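Local coordinates for flavin-dependent monooxygenase, oxygenase subunit HsaA (Mycobacterium tuberculosis, PDB 3AFF), which probably catalyses the FMNH2-dependent ortho-hydroxylation of the phenolic secosteroid 3-HSA to the catechol 3,4-DHSA during cholesterol breakdown, at residues G251-H256 with E285-I290; F68-R73 with A292-L297; S11-I16 with T72-S77. All coordinates share one frame; numbering follows the deposited sequence.

Interaction 1: residues G251-H256 with E285-I290; sequences GAYAAH and EAASDI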
loop_
_atom_site.group_PDB
_atom_site.type_symbol
_atom_site.label_atom_id
_atom_site.label_comp_id
_atom_site.label_asym_id
_atom_site.label_seq_id
_atom_site.Cartn_x
_atom_site.Cartn_y
_atom_site.Cartn_z
ATOM N N GLY A 251 25.533 15.881 23.522
ATOM C CA GLY A 251 25.405 16.743 24.675
ATOM C C GLY A 251 24.032 16.870 25.295
ATOM O O GLY A 251 23.893 16.897 26.512
ATOM N N ALA A 252 23.009 17.012 24.470
ATOM C CA ALA A 252 21.656 17.182 24.953
ATOM C C ALA A 252 21.269 15.896 25.668
ATOM O O ALA A 252 20.664 15.932 26.751
ATOM C CB ALA A 252 20.723 17.416 23.777
ATOM N N TYR A 253 21.603 14.766 25.045
ATOM C CA TYR A 253 21.337 13.461 25.656
ATOM C C TYR A 253 21.959 13.288 27.055
ATOM O O TYR A 253 21.264 12.880 27.998
ATOM C CB TYR A 253 21.720 12.278 24.746
ATOM C CG TYR A 253 21.222 10.936 25.260
ATOM C CD1 TYR A 253 19.884 10.562 25.106
ATOM C CD2 TYR A 253 22.084 10.055 25.941
ATOM C CE1 TYR A 253 19.409 9.339 25.623
ATOM C CE2 TYR A 253 21.640 8.820 26.454
ATOM C CZ TYR A 253 20.300 8.462 26.295
ATOM O OH TYR A 253 19.833 7.232 26.770
ATOM N N ALA A 254 23.248 13.573 27.176
ATOM C CA ALA A 254 23.945 13.448 28.435
ATOM C C ALA A 254 23.313 14.375 29.478
ATOM O O ALA A 254 23.154 13.990 30.609
ATOM C CB ALA A 254 25.404 13.730 28.233
ATOM N N ALA A 255 22.927 15.590 29.084
ATOM C CA ALA A 255 22.324 16.560 29.967
ATOM C C ALA A 255 20.958 16.113 30.480
ATOM O O ALA A 255 20.568 16.465 31.582
ATOM C CB ALA A 255 22.188 17.878 29.273
ATOM N N HIS A 256 20.230 15.378 29.649
ATOM C CA HIS A 256 18.938 14.862 29.999
ATOM C C HIS A 256 19.085 13.685 30.983
ATOM O O HIS A 256 18.300 13.554 31.912
ATOM C CB HIS A 256 18.201 14.399 28.742
ATOM C CG HIS A 256 17.096 13.442 29.026
ATOM N ND1 HIS A 256 15.818 13.856 29.329
ATOM C CD2 HIS A 256 17.081 12.092 29.083
ATOM C CE1 HIS A 256 15.061 12.797 29.548
ATOM N NE2 HIS A 256 15.803 11.716 29.408
ATOM N N GLU A 285 13.648 6.243 20.808
ATOM C CA GLU A 285 14.794 6.136 19.940
ATOM C C GLU A 285 15.614 7.405 19.810
ATOM O O GLU A 285 16.296 7.560 18.825
ATOM C CB GLU A 285 14.386 5.624 18.563
ATOM C CG GLU A 285 13.157 6.293 17.976
ATOM C CD GLU A 285 11.950 5.400 18.103
ATOM O OE1 GLU A 285 10.897 5.917 18.538
ATOM O OE2 GLU A 285 12.066 4.185 17.789
ATOM N N ALA A 286 15.547 8.298 20.792
ATOM C CA ALA A 286 16.412 9.486 20.795
ATOM C C ALA A 286 17.873 9.046 20.769
ATOM O O ALA A 286 18.593 9.457 19.885
ATOM C CB ALA A 286 16.117 10.398 21.976
ATOM N N ALA A 287 18.305 8.173 21.682
ATOM C CA ALA A 287 19.711 7.784 21.752
ATOM C C ALA A 287 20.210 7.049 20.514
ATOM O O ALA A 287 21.383 7.184 20.115
ATOM C CB ALA A 287 19.991 6.939 23.017
ATOM N N SER A 288 19.336 6.242 19.920
ATOM C CA SER A 288 19.734 5.435 18.798
ATOM C C SER A 288 19.582 6.160 17.480
ATOM O O SER A 288 20.237 5.787 16.551
ATOM C CB SER A 288 18.959 4.124 18.764
ATOM O OG SER A 288 17.575 4.396 18.652
ATOM N N ASP A 289 18.713 7.185 17.406
ATOM C CA ASP A 289 18.666 8.062 16.252
ATOM C C ASP A 289 19.945 8.898 16.166
ATOM O O ASP A 289 20.456 9.147 15.105
ATOM C CB ASP A 289 17.456 9.006 16.309
ATOM C CG ASP A 289 16.133 8.296 15.988
ATOM O OD1 ASP A 289 16.130 7.168 15.462
ATOM O OD2 ASP A 289 15.057 8.882 16.258
ATOM N N ILE A 290 20.417 9.362 17.314
ATOM C CA ILE A 290 21.617 10.195 17.399
ATOM C C ILE A 290 22.835 9.387 16.948
ATOM O O ILE A 290 23.622 9.858 16.122
ATOM C CB ILE A 290 21.771 10.745 18.836
ATOM C CG1 ILE A 290 20.633 11.727 19.114
ATOM C CG2 ILE A 290 23.139 11.336 19.056
ATOM C CD1 ILE A 290 20.597 12.361 20.507
#

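Interaction 2: residues F68-R73 with A292-L297; sequences FFEATR and AAWRQL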
loop_
_atom_site.group_PDB
_atom_site.type_symbol
_atom_site.label_atom_id
_atom_site.label_comp_id
_atom_site.label_asym_id
_atom_site.label_seq_id
_atom_site.Cartn_x
_atom_site.Cartn_y
_atom_site.Cartn_z
ATOM N N PHE A 68 39.485 13.895 12.652
ATOM C CA PHE A 68 39.236 15.309 12.881
ATOM C C PHE A 68 37.769 15.576 13.224
ATOM O O PHE A 68 37.496 16.292 14.171
ATOM C CB PHE A 68 39.629 16.164 11.650
ATOM C CG PHE A 68 39.312 17.628 11.844
ATOM C CD1 PHE A 68 40.206 18.462 12.532
ATOM C CD2 PHE A 68 38.108 18.166 11.361
ATOM C CE1 PHE A 68 39.916 19.793 12.714
ATOM C CE2 PHE A 68 37.806 19.506 11.573
ATOM C CZ PHE A 68 38.712 20.305 12.227
ATOM N N PHE A 69 36.821 15.026 12.463
ATOM C CA PHE A 69 35.378 15.253 12.796
ATOM C C PHE A 69 34.906 14.675 14.141
ATOM O O PHE A 69 34.130 15.319 14.865
ATOM C CB PHE A 69 34.449 14.901 11.612
ATOM C CG PHE A 69 34.709 15.748 10.401
ATOM C CD1 PHE A 69 34.608 17.140 10.479
ATOM C CD2 PHE A 69 35.099 15.173 9.179
ATOM C CE1 PHE A 69 34.875 17.950 9.335
ATOM C CE2 PHE A 69 35.354 15.950 8.042
ATOM C CZ PHE A 69 35.257 17.346 8.098
ATOM N N GLU A 70 35.466 13.513 14.524
ATOM C CA GLU A 70 35.242 12.919 15.845
ATOM C C GLU A 70 35.663 13.820 16.997
ATOM O O GLU A 70 34.937 14.001 17.966
ATOM C CB GLU A 70 35.978 11.536 15.940
ATOM C CG GLU A 70 36.078 10.974 17.344
ATOM C CD GLU A 70 34.697 10.597 17.921
ATOM O OE1 GLU A 70 34.578 10.537 19.203
ATOM O OE2 GLU A 70 33.742 10.420 17.082
ATOM N N ALA A 71 36.875 14.371 16.888
ATOM C CA ALA A 71 37.323 15.453 17.742
ATOM C C ALA A 71 36.339 16.605 17.922
ATOM O O ALA A 71 36.099 17.064 19.069
ATOM C CB ALA A 71 38.715 15.982 17.191
ATOM N N THR A 72 35.778 17.117 16.823
ATOM C CA THR A 72 34.785 18.191 16.939
ATOM C C THR A 72 33.468 17.742 17.581
ATOM O O THR A 72 32.778 18.534 18.239
ATOM C CB THR A 72 34.478 18.848 15.548
ATOM O OG1 THR A 72 33.712 17.953 14.733
ATOM C CG2 THR A 72 35.821 19.185 14.816
ATOM N N ARG A 73 33.075 16.497 17.305
ATOM C CA ARG A 73 31.863 15.885 17.914
ATOM C C ARG A 73 32.002 15.863 19.444
ATOM O O ARG A 73 31.102 16.322 20.168
ATOM C CB ARG A 73 31.643 14.453 17.359
ATOM C CG ARG A 73 30.227 13.846 17.765
ATOM C CD ARG A 73 30.149 12.305 17.649
ATOM N NE ARG A 73 31.166 11.625 18.456
ATOM C CZ ARG A 73 31.081 11.486 19.786
ATOM N NH1 ARG A 73 30.031 11.895 20.449
ATOM N NH2 ARG A 73 32.039 10.883 20.465
ATOM N N ALA A 292 22.750 6.672 15.099
ATOM C CA ALA A 292 22.568 6.360 13.658
ATOM C C ALA A 292 22.941 7.570 12.760
ATOM O O ALA A 292 23.519 7.377 11.701
ATOM C CB ALA A 292 21.132 5.865 13.329
ATOM N N ALA A 293 22.610 8.790 13.194
ATOM C CA ALA A 293 22.898 10.023 12.436
ATOM C C ALA A 293 24.428 10.162 12.336
ATOM O O ALA A 293 24.979 10.457 11.264
ATOM C CB ALA A 293 22.290 11.268 13.163
ATOM N N TRP A 294 25.104 9.931 13.461
ATOM C CA TRP A 294 26.562 9.937 13.477
ATOM C C TRP A 294 27.241 8.874 12.573
ATOM O O TRP A 294 28.125 9.232 11.748
ATOM C CB TRP A 294 27.143 9.921 14.899
ATOM C CG TRP A 294 28.680 9.891 14.852
ATOM C CD1 TRP A 294 29.494 8.784 15.034
ATOM C CD2 TRP A 294 29.569 10.992 14.479
ATOM N NE1 TRP A 294 30.848 9.146 14.857
ATOM C CE2 TRP A 294 30.917 10.484 14.518
ATOM C CE3 TRP A 294 29.359 12.347 14.165
ATOM C CZ2 TRP A 294 32.047 11.301 14.282
ATOM C CZ3 TRP A 294 30.520 13.178 13.890
ATOM C CH2 TRP A 294 31.827 12.638 13.954
ATOM N N ARG A 295 26.876 7.596 12.726
ATOM C CA ARG A 295 27.450 6.542 11.865
ATOM C C ARG A 295 27.295 6.910 10.408
ATOM O O ARG A 295 28.179 6.694 9.611
ATOM C CB ARG A 295 26.708 5.214 12.005
ATOM C CG ARG A 295 26.854 4.420 13.293
ATOM C CD ARG A 295 25.949 3.127 13.163
ATOM N NE ARG A 295 24.943 3.110 14.238
ATOM C CZ ARG A 295 25.236 2.875 15.520
ATOM N NH1 ARG A 295 26.495 2.593 15.899
ATOM N NH2 ARG A 295 24.283 2.914 16.432
ATOM N N GLN A 296 26.095 7.377 10.056
ATOM C CA GLN A 296 25.787 7.777 8.683
ATOM C C GLN A 296 26.710 8.940 8.210
ATOM O O GLN A 296 27.375 8.808 7.148
ATOM C CB GLN A 296 24.303 8.155 8.607
ATOM C CG GLN A 296 23.760 8.634 7.254
ATOM C CD GLN A 296 22.272 9.107 7.380
ATOM O OE1 GLN A 296 21.901 9.902 8.294
ATOM N NE2 GLN A 296 21.403 8.556 6.503
ATOM N N LEU A 297 26.813 10.022 8.989
ATOM C CA LEU A 297 27.676 11.189 8.583
ATOM C C LEU A 297 29.176 10.849 8.426
ATOM O O LEU A 297 29.814 11.201 7.443
ATOM C CB LEU A 297 27.569 12.304 9.623
ATOM C CG LEU A 297 28.111 13.730 9.316
ATOM C CD1 LEU A 297 27.309 14.354 8.191
ATOM C CD2 LEU A 297 28.038 14.574 10.552
HETATM O O HOH W 1 33.739 8.507 15.320
#

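Interaction 3: residues S11-I16 with T72-S77; sequences SVLAAI and TRRLAS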
loop_
_atom_site.group_PDB
_atom_site.type_symbol
_atom_site.label_atom_id
_atom_site.label_comp_id
_atom_site.label_asym_id
_atom_site.label_seq_id
_atom_site.Cartn_x
_atom_site.Cartn_y
_atom_site.Cartn_z
ATOM N N SER A 11 46.855 10.366 19.811
ATOM C CA SER A 11 47.153 11.012 21.115
ATOM C C SER A 11 46.534 12.373 21.296
ATOM O O SER A 11 46.276 12.790 22.433
ATOM C CB SER A 11 48.651 11.042 21.438
ATOM O OG SER A 11 49.338 12.018 20.682
ATOM N N VAL A 12 46.341 13.101 20.175
ATOM C CA VAL A 12 45.613 14.365 20.222
ATOM C C VAL A 12 44.224 14.077 20.673
ATOM O O VAL A 12 43.738 14.702 21.611
ATOM C CB VAL A 12 45.652 15.144 18.850
ATOM C CG1 VAL A 12 44.919 16.424 18.945
ATOM C CG2 VAL A 12 47.073 15.456 18.485
ATOM N N LEU A 13 43.573 13.121 20.031
ATOM C CA LEU A 13 42.166 12.767 20.395
ATOM C C LEU A 13 42.050 12.437 21.911
ATOM O O LEU A 13 41.202 12.983 22.648
ATOM C CB LEU A 13 41.697 11.593 19.498
ATOM C CG LEU A 13 40.356 11.571 18.750
ATOM C CD1 LEU A 13 39.741 12.948 18.546
ATOM C CD2 LEU A 13 40.411 10.817 17.433
ATOM N N ALA A 14 42.964 11.567 22.375
ATOM C CA ALA A 14 43.130 11.228 23.803
ATOM C C ALA A 14 43.230 12.447 24.723
ATOM O O ALA A 14 42.553 12.504 25.737
ATOM C CB ALA A 14 44.374 10.325 23.975
ATOM N N ALA A 15 44.056 13.427 24.320
ATOM C CA ALA A 15 44.252 14.681 25.035
ATOM C C ALA A 15 43.062 15.654 25.017
ATOM O O ALA A 15 42.859 16.421 25.949
ATOM C CB ALA A 15 45.521 15.366 24.515
ATOM N N ILE A 16 42.302 15.648 23.938
ATOM C CA ILE A 16 41.015 16.367 23.874
ATOM C C ILE A 16 40.027 15.811 24.925
ATOM O O ILE A 16 39.351 16.563 25.640
ATOM C CB ILE A 16 40.452 16.330 22.403
ATOM C CG1 ILE A 16 41.196 17.395 21.562
ATOM C CG2 ILE A 16 38.969 16.597 22.386
ATOM C CD1 ILE A 16 41.224 17.142 20.076
ATOM N N THR A 72 35.778 17.117 16.823
ATOM C CA THR A 72 34.785 18.191 16.939
ATOM C C THR A 72 33.468 17.742 17.581
ATOM O O THR A 72 32.778 18.534 18.239
ATOM C CB THR A 72 34.478 18.848 15.548
ATOM O OG1 THR A 72 33.712 17.953 14.733
ATOM C CG2 THR A 72 35.821 19.185 14.816
ATOM N N ARG A 73 33.075 16.497 17.305
ATOM C CA ARG A 73 31.863 15.885 17.914
ATOM C C ARG A 73 32.002 15.863 19.444
ATOM O O ARG A 73 31.102 16.322 20.168
ATOM C CB ARG A 73 31.643 14.453 17.359
ATOM C CG ARG A 73 30.227 13.846 17.765
ATOM C CD ARG A 73 30.149 12.305 17.649
ATOM N NE ARG A 73 31.166 11.625 18.456
ATOM C CZ ARG A 73 31.081 11.486 19.786
ATOM N NH1 ARG A 73 30.031 11.895 20.449
ATOM N NH2 ARG A 73 32.039 10.883 20.465
ATOM N N ARG A 74 33.141 15.373 19.934
ATOM C CA ARG A 74 33.456 15.394 21.389
ATOM C C ARG A 74 33.427 16.775 21.992
ATOM O O ARG A 74 32.739 17.015 23.014
ATOM C CB ARG A 74 34.835 14.775 21.693
ATOM C CG ARG A 74 35.020 13.419 21.123
ATOM C CD ARG A 74 36.370 12.750 21.597
ATOM N NE ARG A 74 36.523 11.450 20.950
ATOM C CZ ARG A 74 37.524 10.589 21.166
ATOM N NH1 ARG A 74 38.485 10.856 22.038
ATOM N NH2 ARG A 74 37.558 9.471 20.469
ATOM N N LEU A 75 34.139 17.717 21.380
ATOM C CA LEU A 75 34.071 19.090 21.832
ATOM C C LEU A 75 32.683 19.646 21.889
ATOM O O LEU A 75 32.337 20.364 22.823
ATOM C CB LEU A 75 34.951 20.028 20.966
ATOM C CG LEU A 75 36.459 19.743 21.084
ATOM C CD1 LEU A 75 37.351 20.379 19.901
ATOM C CD2 LEU A 75 36.956 20.113 22.468
ATOM N N ALA A 76 31.898 19.408 20.841
ATOM C CA ALA A 76 30.574 20.012 20.801
ATOM C C ALA A 76 29.630 19.312 21.785
ATOM O O ALA A 76 28.602 19.884 22.137
ATOM C CB ALA A 76 29.994 20.017 19.429
ATOM N N SER A 77 29.975 18.110 22.224
ATOM C CA SER A 77 29.132 17.372 23.165
ATOM C C SER A 77 29.191 17.980 24.568
ATOM O O SER A 77 28.366 17.648 25.420
ATOM C CB SER A 77 29.519 15.880 23.167
ATOM O OG SER A 77 30.764 15.664 23.844
#

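Interaction 1: residues G251-H256 with E285-I290
Tyr253 and Ala287 meet where the late part of helix 233-259 passes the first turn of helix 286-309, their CA atoms 7.1 Å apart, the nearest CA pair across 251-256 and 285-290. The contact is apolar and rests mainly on the tyrosine ring. With CG anti to the backbone N (chi1 -170°), the ring reaches across to the neighbouring helix, and the methyl of Ala287 settles over one of its faces. CB of Ala287 lies 4.0 Å from the ring centroid and 30° off the normal, a CH-pi contact shifted toward the hydroxyl end, with CE1 and CZ of Tyr253 both 3.6 Å from Ala287 CB. One turn further along, Ile290 adds a looser touch, its extended branch bringing CD1 to 4.4 Å from CB of Tyr253. Ile290 also packs on Ala249 and Tyr250 of helix 233-259, so the apolar seam continues beyond this point. Ala252 packs on Ile355 and Phe358 of helix 354-370. This packing joins two neighbouring helices of the C-terminal helix bundle of the acyl-CoA dehydrogenase fold, away from the residues expected to bind FMN.

Interaction 2: residues F68-R73 with A292-L297
Trp294 reaches from helix 286-309 toward helix 65-76 and receives Arg73 over one face of its indole. The arginine CD does the touching, 3.5 Å from the centroid of the six-membered ring and 13° off its normal, a CH-pi contact. Beyond CD the chain bends at chi3 (57°), and the guanidinium turns 68° from the indole plane; its CZ lies 5.4 Å from the centroid of the five-membered ring, at most a weak cation-pi attraction. The bend also delivers the guanidinium to Glu70, which it grips side-on, NE to OE2 and NH2 to OE1, the latter at 2.9 Å; OE1 also salt-bridges Arg74. The two helices run roughly antiparallel, with their local axes 12.2 Å apart, and the indole bridges this gap between the N-terminal and C-terminal helical domains of the acyl-CoA dehydrogenase fold. Glu70 crosses the tryptophan at about a right angle, its OE2 3.4 Å from Trp294 CZ2. A water at the indole edge, in the ring plane, accepts from Trp294 NE1 and donates to Glu70 OE2 at 2.6 Å. CH2 of Trp294 lies 3.6 Å from Phe69 O, mere contact; that O already accepts from Thr72 OG1 and Arg73 N.

Interaction 3: residues S11-I16 with T72-S77
Arg74 contributes the broadest surface here, laying its guanidinium against Leu13 of helix 9-33. Its chain runs extended from CG to NE, with CG anti to the carbonyl carbon (chi1 -53°), a reach that carries the charged group from helix 65-76 across to the neighbouring helix. There the CG of Leu13 sits over one guanidinium face, 3.8 Å from CZ of Arg74 and offset toward the rim; the two side chains cross at about a right angle. The nitrogen NH1 comes within 3.5 Å of the backbone O of Leu13, but this approach is not a hydrogen bond. Salt bridges to Glu70, through NE, and to Asp17, through NH1, hold the guanidinium between acidic groups of the two helices, which probably helps to set the orientation of the flat group that the leucine packs on.

Ile16, one turn beyond Leu13, makes the purely apolar part of the contact. Its CG2 branch meets CD2 of Leu75 at 4.1 Å, again with the side chains crossing steeply. The CA atoms of this pair, 7.7 Å apart, are the nearest across the two segments. Phe49 packs on both Ile16 and Leu75, while Leu20 touches Leu75 and Arg74, extending the hydrophobic contact along helix 9-33. This helix-on-helix packing, a buried hydrophobic patch bordered by a guanidinium, belongs to the N-terminal helical domain of the acyl-CoA dehydrogenase fold.

How the interactions relate
From the N terminus, helix 9-33 is met first by helix 65-76 in interaction 3, which closes a largely helical loop of 55 residues. The same helix, on an overlapping stretch, also opens interaction 2, whose loop of 218 residues takes in the strands of the central sheet before returning to helix 286-309. Interaction 1 falls within that long excursion, pairing helices 233-259 and 286-309 across a part that includes the unmodelled residues 261-282. Interactions 2 and 3 share Thr72 and Arg73, and Ala71 packs against Leu13 and Ile16. Gly251 of interaction 1 packs against Ser77 of interaction 3. Together the contacts link the N-terminal helical domain, through helix 65-76, to the C-terminal helices.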